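Local coordinates for transposon Tn7 transposition protein TnsA (Escherichia coli, PDB 1T0F) that makes the 5'-strand breaks at the ends of transposon Tn7 as the endonuclease subunit of the transposase it forms with TnsB, at residues F243-I248 against D259-Q264; I98-K103 against L149-R154; K30-W35 against E84-L89. All blocks are in the same frame, centred on the assembly; numbering follows the deposited sequence.

Contacts 2 and 3 belong to the endonuclease part of the chain, whereas contact 1 pairs two short strands later in the chain, on the far side of the chain's centre. Contact 3 lies nearest the catalytic site: the side chain of Gln-85 is about 3 Å from that of the active-site residue Glu-66 and about 7 Å from a bound magnesium ion. In contact 2, Leu-151 is about 13 Å from a magnesium ion. Strand 79-87 leads into helix 90-100, and contacts 2 and 3 touch where Glu-152 CG packs on Leu-88 CD1 at 4.1 Å. Contact 1 stands apart, its centre about 40 Å from that of contact 2 and about 25 Å from that of contact 3.

Contact 1: F243-I248 against D259-Q264; sequences FIKFNI and DLCISQ
Ile-244 and Ile-262 sit across from each other as a non-hydrogen-bonded pair in a two-stranded antiparallel sheet, and Lys-245 with Cys-261 forms the hydrogen-bonded pair beside them. Two backbone bonds join the latter pair, Cys-261 N to Lys-245 O at 2.8 Å being nearly straight (173°). Ile-244 suits a buried strand position, since its branches serve different neighbours. Its CB lies 4.1 Å from Cys-261 O; from there CG2, anti to the backbone N, reaches Leu-260 CD2 at 3.9 Å. The other branch, CG1, runs alongside Ile-262 CG1, both side chains pointing the same way, and Ile-244 beds on Ile-235, Leu-238 and Thr-239 of helix 230-240. Beside this pair, Phe-243 O accepts two bonds from one residue: Ser-263 N approaches almost in line with the carbonyl, and Ser-263 OG, at 2.9 Å, takes a lone pair in the carbonyl plane. A small hydroxyl on CB is short enough to bond beside its own amide. On the other face, Lys-245 CG packs on Cys-261 CB at 3.6 Å, while its ammonium group forms a salt bridge with Glu-74. Leu-260 and Ile-262 rest on helix 198-207, so the isoleucine side of the hairpin packs against both helices.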
loop_
_atom_site.group_PDB
_atom_site.type_symbol
_atom_site.label_atom_id
_atom_site.label_comp_id
_atom_site.label_asym_id
_atom_site.label_seq_id
_atom_site.Cartn_x
_atom_site.Cartn_y
_atom_site.Cartn_z
ATOM N N PHE A 243 -12.949 7.305 4.700
ATOM C CA PHE A 243 -13.419 8.421 5.516
ATOM C C PHE A 243 -13.546 8.011 6.977
ATOM O O PHE A 243 -13.493 8.844 7.878
ATOM C CB PHE A 243 -14.735 8.952 4.959
ATOM C CG PHE A 243 -14.586 9.562 3.600
ATOM C CD1 PHE A 243 -13.731 10.641 3.411
ATOM C CD2 PHE A 243 -15.247 9.027 2.502
ATOM C CE1 PHE A 243 -13.528 11.181 2.149
ATOM C CE2 PHE A 243 -15.051 9.559 1.228
ATOM C CZ PHE A 243 -14.188 10.640 1.054
ATOM N N ILE A 244 -13.696 6.712 7.198
ATOM C CA ILE A 244 -13.769 6.167 8.538
ATOM C C ILE A 244 -12.694 5.095 8.628
ATOM O O ILE A 244 -12.573 4.262 7.730
ATOM C CB ILE A 244 -15.135 5.502 8.815
ATOM C CG1 ILE A 244 -16.250 6.546 8.734
ATOM C CG2 ILE A 244 -15.131 4.835 10.195
ATOM C CD1 ILE A 244 -17.643 5.947 8.892
ATOM N N LYS A 245 -11.890 5.137 9.684
ATOM C CA LYS A 245 -10.878 4.114 9.887
ATOM C C LYS A 245 -11.176 3.485 11.248
ATOM O O LYS A 245 -11.806 4.111 12.105
ATOM C CB LYS A 245 -9.464 4.698 9.833
ATOM C CG LYS A 245 -9.228 5.892 10.709
ATOM C CD LYS A 245 -8.055 6.731 10.195
ATOM C CE LYS A 245 -6.705 6.141 10.549
ATOM N NZ LYS A 245 -5.589 7.077 10.175
ATOM N N PHE A 246 -10.751 2.244 11.438
ATOM C CA PHE A 246 -11.032 1.554 12.692
ATOM C C PHE A 246 -9.867 0.676 13.120
ATOM O O PHE A 246 -8.815 0.686 12.490
ATOM C CB PHE A 246 -12.288 0.697 12.531
ATOM C CG PHE A 246 -12.147 -0.413 11.517
ATOM C CD1 PHE A 246 -12.133 -0.136 10.151
ATOM C CD2 PHE A 246 -12.036 -1.740 11.932
ATOM C CE1 PHE A 246 -12.013 -1.171 9.208
ATOM C CE2 PHE A 246 -11.916 -2.776 11.004
ATOM C CZ PHE A 246 -11.905 -2.493 9.636
ATOM N N ASN A 247 -10.047 -0.076 14.202
ATOM C CA ASN A 247 -8.985 -0.961 14.662
ATOM C C ASN A 247 -9.022 -2.208 13.783
ATOM O O ASN A 247 -9.706 -3.187 14.098
ATOM C CB ASN A 247 -9.192 -1.348 16.133
ATOM C CG ASN A 247 -8.036 -2.161 16.682
ATOM O OD1 ASN A 247 -7.077 -2.443 15.968
ATOM N ND2 ASN A 247 -8.122 -2.544 17.955
ATOM N N ILE A 248 -8.283 -2.156 12.677
ATOM C CA ILE A 248 -8.234 -3.249 11.711
ATOM C C ILE A 248 -7.644 -4.540 12.259
ATOM O O ILE A 248 -7.795 -5.601 11.652
ATOM C CB ILE A 248 -7.425 -2.844 10.454
ATOM C CG1 ILE A 248 -5.970 -2.554 10.834
ATOM C CG2 ILE A 248 -8.032 -1.607 9.832
ATOM C CD1 ILE A 248 -5.031 -2.457 9.636
ATOM N N ASP A 259 -13.539 3.015 18.770
ATOM C CA ASP A 259 -12.445 2.521 17.929
ATOM C C ASP A 259 -12.502 3.115 16.528
ATOM O O ASP A 259 -11.547 3.005 15.761
ATOM C CB ASP A 259 -12.480 0.995 17.801
ATOM C CG ASP A 259 -12.068 0.289 19.075
ATOM O OD1 ASP A 259 -11.087 0.726 19.711
ATOM O OD2 ASP A 259 -12.714 -0.719 19.430
ATOM N N LEU A 260 -13.627 3.722 16.177
ATOM C CA LEU A 260 -13.752 4.314 14.855
ATOM C C LEU A 260 -13.347 5.774 14.866
ATOM O O LEU A 260 -13.713 6.525 15.770
ATOM C CB LEU A 260 -15.187 4.189 14.331
ATOM C CG LEU A 260 -15.541 2.875 13.630
ATOM C CD1 LEU A 260 -15.399 1.704 14.588
ATOM C CD2 LEU A 260 -16.953 2.960 13.098
ATOM N N CYS A 261 -12.566 6.162 13.867
ATOM C CA CYS A 261 -12.121 7.541 13.727
ATOM C C CYS A 261 -12.823 8.060 12.481
ATOM O O CYS A 261 -12.648 7.511 11.389
ATOM C CB CYS A 261 -10.605 7.603 13.543
ATOM S SG CYS A 261 -9.968 9.285 13.373
ATOM N N ILE A 262 -13.630 9.103 12.651
ATOM C CA ILE A 262 -14.379 9.677 11.545
ATOM C C ILE A 262 -13.833 11.034 11.158
ATOM O O ILE A 262 -13.663 11.910 12.003
ATOM C CB ILE A 262 -15.865 9.830 11.905
ATOM C CG1 ILE A 262 -16.461 8.459 12.232
ATOM C CG2 ILE A 262 -16.614 10.477 10.752
ATOM C CD1 ILE A 262 -17.940 8.492 12.545
ATOM N N SER A 263 -13.564 11.202 9.868
ATOM C CA SER A 263 -13.024 12.456 9.360
ATOM C C SER A 263 -14.119 13.466 9.022
ATOM O O SER A 263 -15.195 13.096 8.547
ATOM C CB SER A 263 -12.185 12.185 8.115
ATOM O OG SER A 263 -12.971 11.546 7.125
ATOM N N GLN A 264 -13.835 14.738 9.286
ATOM C CA GLN A 264 -14.758 15.833 8.991
ATOM C C GLN A 264 -14.328 16.342 7.629
ATOM O O GLN A 264 -13.318 17.032 7.526
ATOM C CB GLN A 264 -14.594 16.988 9.982
ATOM C CG GLN A 264 -14.796 16.661 11.442
ATOM C CD GLN A 264 -14.553 17.881 12.319
ATOM O OE1 GLN A 264 -15.208 18.914 12.158
ATOM N NE2 GLN A 264 -13.603 17.768 13.244
#

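Contact 2: I98-K103 against L149-R154; sequences IDSGIK and LELERR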
loop_
_atom_site.group_PDB
_atom_site.type_symbol
_atom_site.label_atom_id
_atom_site.label_comp_id
_atom_site.label_asym_id
_atom_site.label_seq_id
_atom_site.Cartn_x
_atom_site.Cartn_y
_atom_site.Cartn_z
ATOM N N ILE A 98 23.520 -1.277 -14.936
ATOM C CA ILE A 98 24.808 -1.482 -15.585
ATOM C C ILE A 98 25.796 -2.120 -14.611
ATOM O O ILE A 98 26.422 -3.134 -14.922
ATOM C CB ILE A 98 25.385 -0.141 -16.099
ATOM C CG1 ILE A 98 24.506 0.392 -17.233
ATOM C CG2 ILE A 98 26.821 -0.333 -16.570
ATOM C CD1 ILE A 98 24.893 1.779 -17.722
ATOM N N ASP A 99 25.922 -1.540 -13.422
ATOM C CA ASP A 99 26.855 -2.061 -12.430
ATOM C C ASP A 99 26.524 -3.456 -11.916
ATOM O O ASP A 99 27.426 -4.210 -11.545
ATOM C CB ASP A 99 26.956 -1.111 -11.232
ATOM C CG ASP A 99 27.530 0.241 -11.606
ATOM O OD1 ASP A 99 28.428 0.286 -12.473
ATOM O OD2 ASP A 99 27.094 1.256 -11.023
ATOM N N SER A 100 25.240 -3.803 -11.901
ATOM C CA SER A 100 24.816 -5.101 -11.387
ATOM C C SER A 100 24.675 -6.183 -12.450
ATOM O O SER A 100 24.460 -7.352 -12.122
ATOM C CB SER A 100 23.485 -4.956 -10.645
ATOM O OG SER A 100 22.463 -4.550 -11.538
ATOM N N GLY A 101 24.787 -5.800 -13.719
ATOM C CA GLY A 101 24.662 -6.779 -14.785
ATOM C C GLY A 101 23.227 -7.235 -14.972
ATOM O O GLY A 101 22.962 -8.416 -15.197
ATOM N N ILE A 102 22.302 -6.287 -14.877
ATOM C CA ILE A 102 20.881 -6.557 -15.035
ATOM C C ILE A 102 20.333 -5.661 -16.137
ATOM O O ILE A 102 20.662 -4.485 -16.193
ATOM C CB ILE A 102 20.098 -6.235 -13.731
ATOM C CG1 ILE A 102 20.523 -7.192 -12.614
ATOM C CG2 ILE A 102 18.600 -6.319 -13.981
ATOM C CD1 ILE A 102 19.823 -6.938 -11.289
ATOM N N LYS A 103 19.500 -6.211 -17.010
ATOM C CA LYS A 103 18.905 -5.414 -18.076
ATOM C C LYS A 103 17.873 -4.492 -17.429
ATOM O O LYS A 103 16.937 -4.960 -16.781
ATOM C CB LYS A 103 18.206 -6.320 -19.096
ATOM C CG LYS A 103 17.427 -5.574 -20.177
ATOM C CD LYS A 103 18.269 -5.305 -21.427
ATOM C CE LYS A 103 19.498 -4.467 -21.134
ATOM N NZ LYS A 103 20.299 -4.219 -22.372
ATOM N N LEU A 149 13.755 -6.573 -8.346
ATOM C CA LEU A 149 13.786 -6.327 -6.910
ATOM C C LEU A 149 15.219 -6.008 -6.492
ATOM O O LEU A 149 15.438 -5.180 -5.614
ATOM C CB LEU A 149 13.266 -7.546 -6.145
ATOM C CG LEU A 149 11.759 -7.791 -6.207
ATOM C CD1 LEU A 149 11.432 -9.157 -5.591
ATOM C CD2 LEU A 149 11.021 -6.670 -5.457
ATOM N N GLU A 150 16.204 -6.657 -7.121
ATOM C CA GLU A 150 17.602 -6.382 -6.777
ATOM C C GLU A 150 17.964 -4.944 -7.164
ATOM O O GLU A 150 18.686 -4.254 -6.438
ATOM C CB GLU A 150 18.535 -7.381 -7.477
ATOM C CG GLU A 150 20.026 -7.162 -7.249
ATOM C CD GLU A 150 20.441 -7.192 -5.785
ATOM O OE1 GLU A 150 19.654 -7.667 -4.928
ATOM O OE2 GLU A 150 21.575 -6.753 -5.494
ATOM N N LEU A 151 17.472 -4.487 -8.313
ATOM C CA LEU A 151 17.752 -3.110 -8.737
ATOM C C LEU A 151 17.204 -2.148 -7.684
ATOM O O LEU A 151 17.876 -1.201 -7.259
ATOM C CB LEU A 151 17.068 -2.803 -10.070
ATOM C CG LEU A 151 17.608 -3.491 -11.326
ATOM C CD1 LEU A 151 16.770 -3.060 -12.528
ATOM C CD2 LEU A 151 19.082 -3.125 -11.528
ATOM N N GLU A 152 15.962 -2.400 -7.286
ATOM C CA GLU A 152 15.278 -1.581 -6.292
ATOM C C GLU A 152 16.008 -1.639 -4.950
ATOM O O GLU A 152 16.172 -0.618 -4.274
ATOM C CB GLU A 152 13.836 -2.076 -6.134
ATOM C CG GLU A 152 12.964 -1.186 -5.264
ATOM C CD GLU A 152 11.530 -1.681 -5.167
ATOM O OE1 GLU A 152 11.202 -2.727 -5.779
ATOM O OE2 GLU A 152 10.730 -1.018 -4.477
ATOM N N ARG A 153 16.442 -2.837 -4.564
ATOM C CA ARG A 153 17.152 -3.001 -3.301
ATOM C C ARG A 153 18.406 -2.140 -3.292
ATOM O O ARG A 153 18.655 -1.398 -2.339
ATOM C CB ARG A 153 17.535 -4.465 -3.085
ATOM C CG ARG A 153 18.197 -4.730 -1.733
ATOM C CD ARG A 153 18.784 -6.141 -1.681
ATOM N NE ARG A 153 20.001 -6.268 -2.486
ATOM C CZ ARG A 153 21.194 -5.807 -2.120
ATOM N NH1 ARG A 153 21.351 -5.183 -0.956
ATOM N NH2 ARG A 153 22.237 -5.960 -2.923
ATOM N N ARG A 154 19.195 -2.233 -4.359
ATOM C CA ARG A 154 20.425 -1.456 -4.466
ATOM C C ARG A 154 20.162 0.042 -4.443
ATOM O O ARG A 154 20.933 0.804 -3.857
ATOM C CB ARG A 154 21.177 -1.829 -5.750
ATOM C CG ARG A 154 21.708 -3.246 -5.735
ATOM C CD ARG A 154 22.556 -3.537 -6.969
ATOM N NE ARG A 154 23.091 -4.895 -6.935
ATOM C CZ ARG A 154 24.360 -5.202 -7.183
ATOM N NH1 ARG A 154 25.229 -4.247 -7.486
ATOM N NH2 ARG A 154 24.765 -6.464 -7.117
#
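Ser-100 and Leu-151 mark the nearest approach of the two backbones, their CA atoms 7.8 Å apart, where the end of helix 90-100 and the turn after it meet the flank of helix 143-159. The helix stops at Gly-101, whose positive phi (73°) belongs to a Schellman motif; glycine takes up this backbone shape readily. The chain then turns so that both Ser-100 and Ile-102 direct their CB atoms toward the second helix. Ile-102 and Leu-151 lie alongside, pointing opposite ways. CG2 of Ile-102 lies 4.0 Å from Leu-151 CD1, and CD1 of Ile-102 lies 3.9 Å from Leu-151 CD2. The same Ile-102 CD1 also meets the aliphatic part of Glu-150, at CB. Branched apolar residues suit this buried seam because each offers several methyl surfaces.

The small Ser-100 lets an arginine lie across it: Ser-100 CB sits 3.5 Å above the guanidinium plane of Arg-154, over the centre. Ser-100 OG bonds back to Ile-96 O within its own helix. Arg-154, extended from CG to NE, meets Glu-150 OE2 through NE on the anti side at 2.8 Å. Arg-153 grips the same carboxylate side-on and syn, NH2 to OE2 and NE to OE1; the NE bond is straight (174°) but comes in 32° out of the carboxylate plane. Two arginines probably stabilise the negative charge and limit rotation. Another protein chain bonds OE1 through its backbone, although its nearby acidic group, close to OE2, would tend to oppose the effect.

The network only holds Arg-154 in place for Ser-100. That packing, with Ile-102 on Leu-151 and Glu-150, fastens the helix-turn-helix segment, assigned by similarity, to helix 143-159 within the same PDDEXK-type nuclease domain.

Contact 3: K30-W35 against E84-L89; sequences KDYIPW and EQFPLL
Glu-84 begins the contact through its backbone carbonyl, which accepts a hydrogen bond from Tyr-32 OH at 2.7 Å. The hydroxyl comes from above the carbonyl plane, 42° out of it, while the carbonyl oxygen lies at the edge of the tyrosine ring, close to the ring's plane. Tyrosine suits this place because a long flat ring carries a donor across to the neighbouring backbone; its CG stands anti to the backbone N (chi1 179°), sending the ring toward the strand. The side chain of Glu-84 runs beside Pro-34, OE2 being 3.9 Å from Pro-34 CG, while its carboxylate is held elsewhere by Arg-57 and His-59.

At Gln-85 the chain turns a corner with positive phi (50°). Its carbonyl oxygen accepts from Trp-35 N at 3.0 Å, and its CB packs on Pro-34 CB. NE2 is bonded to OE1 of Glu-66, an active-site residue, and to the backbone O of His-60.

The Phe-86 side chain runs across Tyr-32 at roughly 90° while their rings stay nearly parallel, Phe-86 CD1 lying 4.0 Å from Tyr-32 CE1. The tyrosine hydroxyl sits at the edge of the phenylalanine ring. Pro-87 then lays its compact ring against Trp-35: CB lies 3.9 Å from Trp-35 CG, and CD 3.8 Å from Trp-35 CB.

Both carbonyls at the corner thus receive a donor from segment 30-35, with apolar rings packed around those bonds. This chemistry probably fixes the backbone at Gln-85, consistent with a second-shell part in which its amide helps to position Glu-66.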
loop_
_atom_site.group_PDB
_atom_site.type_symbol
_atom_site.label_atom_id
_atom_site.label_comp_id
_atom_site.label_asym_id
_atom_site.label_seq_id
_atom_site.Cartn_x
_atom_site.Cartn_y
_atom_site.Cartn_z
ATOM N N LYS A 30 -0.065 16.361 1.485
ATOM C CA LYS A 30 -1.153 16.677 0.579
ATOM C C LYS A 30 -0.700 17.102 -0.817
ATOM O O LYS A 30 -1.485 17.046 -1.764
ATOM C CB LYS A 30 -2.040 17.761 1.206
ATOM C CG LYS A 30 -3.339 18.013 0.464
ATOM C CD LYS A 30 -4.501 18.191 1.433
ATOM C CE LYS A 30 -5.787 18.536 0.693
ATOM N NZ LYS A 30 -6.153 17.512 -0.330
ATOM N N ASP A 31 0.560 17.510 -0.946
ATOM C CA ASP A 31 1.103 17.961 -2.231
ATOM C C ASP A 31 1.685 16.854 -3.107
ATOM O O ASP A 31 2.012 17.085 -4.272
ATOM C CB ASP A 31 2.192 19.011 -2.003
ATOM C CG ASP A 31 1.707 20.182 -1.178
ATOM O OD1 ASP A 31 0.712 20.823 -1.584
ATOM O OD2 ASP A 31 2.321 20.463 -0.125
ATOM N N TYR A 32 1.826 15.658 -2.550
ATOM C CA TYR A 32 2.392 14.547 -3.308
ATOM C C TYR A 32 1.458 14.028 -4.392
ATOM O O TYR A 32 0.240 13.983 -4.210
ATOM C CB TYR A 32 2.739 13.388 -2.362
ATOM C CG TYR A 32 3.313 12.170 -3.059
ATOM C CD1 TYR A 32 4.617 12.176 -3.560
ATOM C CD2 TYR A 32 2.550 11.011 -3.218
ATOM C CE1 TYR A 32 5.153 11.054 -4.203
ATOM C CE2 TYR A 32 3.075 9.884 -3.862
ATOM C CZ TYR A 32 4.376 9.914 -4.347
ATOM O OH TYR A 32 4.905 8.792 -4.949
ATOM N N ILE A 33 2.044 13.635 -5.519
ATOM C CA ILE A 33 1.293 13.053 -6.628
ATOM C C ILE A 33 2.031 11.754 -6.967
ATOM O O ILE A 33 3.214 11.779 -7.265
ATOM C CB ILE A 33 1.292 13.972 -7.871
ATOM C CG1 ILE A 33 0.636 15.312 -7.533
ATOM C CG2 ILE A 33 0.520 13.306 -8.998
ATOM C CD1 ILE A 33 0.524 16.259 -8.722
ATOM N N PRO A 34 1.343 10.603 -6.910
ATOM C CA PRO A 34 2.001 9.324 -7.219
ATOM C C PRO A 34 2.415 9.196 -8.684
ATOM O O PRO A 34 1.784 9.773 -9.568
ATOM C CB PRO A 34 0.946 8.296 -6.828
ATOM C CG PRO A 34 -0.334 9.006 -7.159
ATOM C CD PRO A 34 -0.088 10.405 -6.626
ATOM N N TRP A 35 3.476 8.438 -8.937
ATOM C CA TRP A 35 3.948 8.241 -10.305
ATOM C C TRP A 35 2.911 7.438 -11.091
ATOM O O TRP A 35 2.595 7.771 -12.232
ATOM C CB TRP A 35 5.300 7.523 -10.303
ATOM C CG TRP A 35 5.807 7.202 -11.684
ATOM C CD1 TRP A 35 5.846 5.973 -12.281
ATOM C CD2 TRP A 35 6.322 8.132 -12.646
ATOM N NE1 TRP A 35 6.357 6.078 -13.558
ATOM C CE2 TRP A 35 6.655 7.392 -13.807
ATOM C CE3 TRP A 35 6.532 9.518 -12.641
ATOM C CZ2 TRP A 35 7.188 7.996 -14.953
ATOM C CZ3 TRP A 35 7.067 10.118 -13.787
ATOM C CH2 TRP A 35 7.387 9.354 -14.923
ATOM N N GLU A 84 2.754 6.647 -2.033
ATOM C CA GLU A 84 2.612 5.443 -2.853
ATOM C C GLU A 84 3.124 5.632 -4.276
ATOM O O GLU A 84 3.167 6.754 -4.787
ATOM C CB GLU A 84 1.144 4.992 -2.898
ATOM C CG GLU A 84 0.214 5.813 -3.810
ATOM C CD GLU A 84 -0.366 7.066 -3.150
ATOM O OE1 GLU A 84 0.176 7.534 -2.124
ATOM O OE2 GLU A 84 -1.368 7.597 -3.677
ATOM N N GLN A 85 3.504 4.520 -4.903
ATOM C CA GLN A 85 4.008 4.520 -6.280
ATOM C C GLN A 85 5.096 5.589 -6.416
ATOM O O GLN A 85 5.013 6.483 -7.270
ATOM C CB GLN A 85 2.864 4.810 -7.264
ATOM C CG GLN A 85 1.486 4.232 -6.917
ATOM C CD GLN A 85 1.472 2.722 -6.685
ATOM O OE1 GLN A 85 2.321 1.986 -7.198
ATOM N NE2 GLN A 85 0.483 2.254 -5.920
ATOM N N PHE A 86 6.114 5.491 -5.567
ATOM C CA PHE A 86 7.211 6.451 -5.557
ATOM C C PHE A 86 8.248 6.097 -6.629
ATOM O O PHE A 86 8.872 5.035 -6.585
ATOM C CB PHE A 86 7.867 6.473 -4.175
ATOM C CG PHE A 86 8.861 7.581 -4.001
ATOM C CD1 PHE A 86 8.430 8.879 -3.756
ATOM C CD2 PHE A 86 10.222 7.335 -4.109
ATOM C CE1 PHE A 86 9.347 9.921 -3.621
ATOM C CE2 PHE A 86 11.150 8.371 -3.977
ATOM C CZ PHE A 86 10.706 9.668 -3.732
ATOM N N PRO A 87 8.459 7.005 -7.597
ATOM C CA PRO A 87 9.415 6.792 -8.691
ATOM C C PRO A 87 10.881 6.867 -8.283
ATOM O O PRO A 87 11.264 7.701 -7.465
ATOM C CB PRO A 87 9.026 7.885 -9.684
ATOM C CG PRO A 87 8.708 9.035 -8.753
ATOM C CD PRO A 87 7.859 8.355 -7.677
ATOM N N LEU A 88 11.701 5.989 -8.864
ATOM C CA LEU A 88 13.125 5.954 -8.581
ATOM C C LEU A 88 13.819 6.683 -9.732
ATOM O O LEU A 88 13.529 6.411 -10.897
ATOM C CB LEU A 88 13.616 4.503 -8.508
ATOM C CG LEU A 88 12.743 3.506 -7.732
ATOM C CD1 LEU A 88 13.491 2.184 -7.589
ATOM C CD2 LEU A 88 12.405 4.065 -6.358
ATOM N N LEU A 89 14.721 7.602 -9.401
ATOM C CA LEU A 89 15.442 8.392 -10.407
ATOM C C LEU A 89 16.055 7.524 -11.502
ATOM O O LEU A 89 16.966 6.737 -11.242
ATOM C CB LEU A 89 16.556 9.206 -9.748
ATOM C CG LEU A 89 17.248 10.212 -10.675
ATOM C CD1 LEU A 89 16.223 11.247 -11.124
ATOM C CD2 LEU A 89 18.407 10.891 -9.960
#